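Local coordinates for agmatinase (PDB 4DZ4), which probably hydrolyses agmatine to putrescine and urea as a manganese-dependent member of the arginase family, at residues B[174-179]-B[183-188]. Residues are numbered along the deposited sequence; the frame is centred on the assembly and turned at random.
With EDO (1,2-ethanediol), chain X.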
# COMPACT_ATOMS: atom_id res chain seq x y z
N PRO B 174 5.99 36.99 12.58
CA PRO B 174 4.77 36.55 13.27
C PRO B 174 3.72 35.99 12.32
O PRO B 174 3.03 35.06 12.69
CB PRO B 174 4.25 37.84 13.92
CG PRO B 174 5.49 38.61 14.18
CD PRO B 174 6.34 38.38 12.96
N ASP B 175 3.60 36.55 11.11
CA ASP B 175 2.55 36.11 10.17
C ASP B 175 2.84 34.79 9.45
O ASP B 175 2.03 34.35 8.62
CB ASP B 175 2.27 37.19 9.11
CG ASP B 175 3.49 37.49 8.21
OD1 ASP B 175 4.59 36.91 8.39
OD2 ASP B 175 3.36 38.36 7.30
N SER B 176 3.99 34.18 9.71
CA SER B 176 4.30 32.92 9.00
C SER B 176 3.33 31.79 9.38
O SER B 176 2.76 31.78 10.48
CB SER B 176 5.76 32.50 9.22
OG SER B 176 5.88 32.01 10.53
N LEU B 177 3.18 30.83 8.48
CA LEU B 177 2.26 29.73 8.67
C LEU B 177 3.18 28.53 8.75
O LEU B 177 3.57 28.00 7.72
CB LEU B 177 1.37 29.64 7.44
CG LEU B 177 0.11 28.79 7.36
CD1 LEU B 177 -0.70 28.88 8.65
CD2 LEU B 177 -0.73 29.34 6.20
N ASN B 178 3.64 28.22 9.97
CA ASN B 178 4.68 27.21 10.19
C ASN B 178 4.37 26.39 11.45
O ASN B 178 4.33 26.94 12.57
CB ASN B 178 6.05 27.89 10.31
CG ASN B 178 7.23 26.92 10.24
OD1 ASN B 178 7.16 25.78 10.74
ND2 ASN B 178 8.32 27.37 9.64
N HIS B 179 4.17 25.08 11.26
CA HIS B 179 3.83 24.18 12.37
C HIS B 179 4.96 23.93 13.35
O HIS B 179 4.77 23.25 14.35
CB HIS B 179 3.24 22.86 11.84
CG HIS B 179 4.24 21.97 11.13
ND1 HIS B 179 4.02 20.64 10.95
CD2 HIS B 179 5.50 22.24 10.60
CE1 HIS B 179 5.09 20.09 10.30
NE2 HIS B 179 6.00 21.05 10.12
N PHE B 183 4.76 27.71 18.67
CA PHE B 183 4.90 27.82 20.14
C PHE B 183 5.98 28.78 20.59
O PHE B 183 5.96 29.23 21.74
CB PHE B 183 5.02 26.45 20.87
CG PHE B 183 3.81 25.54 20.69
CD1 PHE B 183 2.53 26.07 20.46
CD2 PHE B 183 3.94 24.17 20.78
CE1 PHE B 183 1.42 25.25 20.30
CE2 PHE B 183 2.83 23.34 20.61
CZ PHE B 183 1.57 23.87 20.36
N TYR B 184 6.94 29.08 19.71
CA TYR B 184 7.79 30.25 19.92
C TYR B 184 6.89 31.49 19.99
O TYR B 184 7.03 32.31 20.90
CB TYR B 184 8.81 30.38 18.78
CG TYR B 184 9.69 31.62 18.83
CD1 TYR B 184 10.87 31.65 19.61
CD2 TYR B 184 9.38 32.75 18.06
CE1 TYR B 184 11.68 32.78 19.61
CE2 TYR B 184 10.17 33.89 18.09
CZ TYR B 184 11.32 33.90 18.86
OH TYR B 184 12.11 35.01 18.84
N LYS B 185 5.97 31.62 19.03
CA LYS B 185 5.08 32.79 19.03
C LYS B 185 4.19 32.79 20.26
O LYS B 185 4.00 33.83 20.88
CB LYS B 185 4.25 32.82 17.73
CG LYS B 185 5.16 32.86 16.49
CD LYS B 185 4.33 32.79 15.21
CE LYS B 185 5.24 32.66 13.99
NZ LYS B 185 4.36 32.53 12.77
N ALA B 186 3.66 31.62 20.64
CA ALA B 186 2.80 31.49 21.83
C ALA B 186 3.55 31.94 23.10
O ALA B 186 2.99 32.63 23.94
CB ALA B 186 2.29 30.06 21.98
N VAL B 187 4.83 31.56 23.23
CA VAL B 187 5.63 32.03 24.37
C VAL B 187 5.88 33.54 24.33
O VAL B 187 5.71 34.25 25.33
CB VAL B 187 6.97 31.28 24.52
CG1 VAL B 187 7.86 31.99 25.55
CG2 VAL B 187 6.70 29.84 24.93
N LYS B 188 6.27 34.04 23.16
CA LYS B 188 6.49 35.47 23.01
C LYS B 188 5.20 36.30 23.26
O LYS B 188 5.27 37.41 23.79
CB LYS B 188 7.11 35.78 21.64
CG LYS B 188 8.49 35.14 21.45
CD LYS B 188 9.56 35.63 22.43
CE LYS B 188 10.52 34.50 22.74
NZ LYS B 188 11.56 34.84 23.76
C1 EDO X . -1.10 33.07 9.69
O1 EDO X . -0.72 34.29 9.05
C2 EDO X . -2.05 32.18 8.88
O2 EDO X . -3.34 32.77 8.66
O HOH W 1 4.27 29.68 13.09
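Lys185 reaches from the first turn of helix 182-188 to Pro174 and Ser176 on the concave side of the loop 174-179 and carries the contact, its ammonium group making both direct hydrogen bonds and the end of its aliphatic chain passing over Pro174 O. The side chain leaves with CG beside the backbone N (chi1 -59°) and then runs fully extended, which carries NZ across to the loop. There NZ donates to the backbone O of Pro174 at 2.9 Å; it lies above the carbonyl plane, with a C=O...N angle of 115°, so the approach is tilted. A second bond, 2.8 Å from NZ to OG of Ser176, is made possible by the chi1 of 74° that sets this hydroxyl between its own backbone N and carbonyl carbon. Ser176 OG is also hydrogen-bonded to Asp171 and to the carbonyl O of Ala173. A water accepts from NZ at 2.9 Å and donates to the backbone O of Asn178, extending the grip of the lysine further along the loop. The buried ammonium is thus met by neutral oxygens, with a further weak bond to Ala173 O, while Tyr143 of helix 142-153 packs against its side chain. On the subunit interface, Asp175 OD1 bonds to His110 and Leu177 O to His109, both of a second subunit. The lysine thereby ties helix 182-188 to the irregular loop that follows strand 158-162 in the arginase-type alpha/beta fold, the side chain of Lys185 lying about 10 Å from that of the manganese ligand Asp167.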